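Local coordinates for protein EH1AB1 (Metagenome, PDB 6I8F) that hydrolyses esters, probably through a serine nucleophile carried on an alpha/beta hydrolase fold, at residues N22-D25 and L26-A29. Residues are numbered along the deposited sequence; the frame is centred on the assembly and turned at random.
Sequences NLLD and LMDA
Two successive turns of the N-terminal helix 18-32 meet here, and the side chains that join them are L23, buried against the rest of the chain, L24, partly covered, and M27, which stays at the surface. M27 reaches back toward the preceding turn: its CG lies anti to the carbonyl carbon (chi1 -68°), and the chain beyond stays extended, which brings the thioether back over that turn, within reach of both leucines. The terminal methyl CE comes to rest 4.0 Å from CD2 of L23, the two side chains crossing at a slant. L23 has CG anti to its own nitrogen (chi1 -180°), which sets its branch beside the carbonyl carbon, where CD2 can meet that methyl. L24 adds a looser touch, its CD2 4.2 Å from SD of M27. Beyond the helix L23 packs on I299, F308 and L309; L24 also lies on I299 and reaches L16 and Y222. A bound di(hydroxyethyl)ether molecule sits close to the M27 side chain.

Beneath these side chains run the helical i to i+4 hydrogen bonds. L26 N donates to N22 O at 3.1 Å, M27 N to L23 O at 3.0 Å, D28 N to L24 O at 2.9 Å and A29 N to D25 O at 2.9 Å. D25 and D28 are both exposed, and their carboxylates stay apart, OD1 of D25 being 5.8 Å from OD2 of D28; the latter has a weak, long ion pair with R32. This is a surface helix that packs through L23 and part of L24, with apolar L26 and M27 also at the surface, at the periphery of an alpha/beta hydrolase fold.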
loop_
_atom_site.group_PDB
_atom_site.type_symbol
_atom_site.label_atom_id
_atom_site.label_comp_id
_atom_site.label_asym_id
_atom_site.label_seq_id
_atom_site.Cartn_x
_atom_site.Cartn_y
_atom_site.Cartn_z
ATOM N N ASN A 22 -4.631 -25.281 6.838
ATOM C CA ASN A 22 -3.941 -26.453 6.297
ATOM C C ASN A 22 -2.503 -26.493 6.821
ATOM O O ASN A 22 -2.044 -27.556 7.256
ATOM C CB ASN A 22 -3.982 -26.515 4.770
ATOM C CG ASN A 22 -5.346 -26.902 4.239
ATOM O OD1 ASN A 22 -6.196 -27.390 4.986
ATOM N ND2 ASN A 22 -5.571 -26.678 2.954
ATOM N N LEU A 23 -1.805 -25.350 6.803
ATOM C CA LEU A 23 -0.419 -25.323 7.280
ATOM C C LEU A 23 -0.364 -25.622 8.786
ATOM O O LEU A 23 0.546 -26.314 9.253
ATOM C CB LEU A 23 0.249 -23.973 6.997
ATOM C CG LEU A 23 1.700 -23.890 7.470
ATOM C CD1 LEU A 23 2.557 -24.941 6.769
ATOM C CD2 LEU A 23 2.290 -22.504 7.259
ATOM N N LEU A 24 -1.294 -25.040 9.547
ATOM C CA LEU A 24 -1.306 -25.221 11.002
ATOM C C LEU A 24 -1.576 -26.695 11.340
ATOM O O LEU A 24 -0.957 -27.232 12.260
ATOM C CB LEU A 24 -2.349 -24.294 11.634
ATOM C CG LEU A 24 -2.039 -22.801 11.558
ATOM C CD1 LEU A 24 -3.146 -22.000 12.221
ATOM C CD2 LEU A 24 -0.695 -22.470 12.189
ATOM N N ASP A 25 -2.469 -27.344 10.581
ATOM C CA ASP A 25 -2.716 -28.788 10.729
ATOM C C ASP A 25 -1.417 -29.570 10.473
ATOM O O ASP A 25 -1.123 -30.529 11.191
ATOM C CB ASP A 25 -3.828 -29.276 9.799
ATOM C CG ASP A 25 -5.216 -28.794 10.180
ATOM O OD1 ASP A 25 -5.394 -28.361 11.329
ATOM O OD2 ASP A 25 -6.101 -28.847 9.314
ATOM N N LEU A 26 -0.636 -29.146 9.466
ATOM C CA LEU A 26 0.638 -29.792 9.141
ATOM C C LEU A 26 1.618 -29.690 10.310
ATOM O O LEU A 26 2.288 -30.666 10.655
ATOM C CB LEU A 26 1.260 -29.167 7.891
ATOM C CG LEU A 26 1.195 -30.044 6.645
ATOM C CD1 LEU A 26 1.807 -29.327 5.448
ATOM C CD2 LEU A 26 1.886 -31.382 6.888
ATOM N N MET A 27 1.738 -28.491 10.876
ATOM C CA MET A 27 2.648 -28.268 11.986
ATOM C C MET A 27 2.199 -29.095 13.200
ATOM O O MET A 27 3.031 -29.613 13.949
ATOM C CB MET A 27 2.700 -26.781 12.336
ATOM C CG MET A 27 3.353 -25.950 11.242
ATOM S SD MET A 27 3.118 -24.164 11.465
ATOM C CE MET A 27 4.445 -23.543 10.435
ATOM N N ASP A 28 0.880 -29.246 13.370
ATOM C CA ASP A 28 0.319 -30.038 14.457
ATOM C C ASP A 28 0.694 -31.517 14.275
ATOM O O ASP A 28 1.122 -32.167 15.231
ATOM C CB ASP A 28 -1.195 -29.860 14.569
ATOM C CG ASP A 28 -1.814 -30.755 15.630
ATOM O OD1 ASP A 28 -1.399 -30.644 16.803
ATOM O OD2 ASP A 28 -2.688 -31.576 15.270
ATOM N N ALA A 29 0.521 -32.039 13.052
ATOM C CA ALA A 29 0.874 -33.428 12.727
ATOM C C ALA A 29 2.358 -33.666 13.041
ATOM O O ALA A 29 2.707 -34.652 13.700
ATOM C CB ALA A 29 0.552 -33.737 11.285
#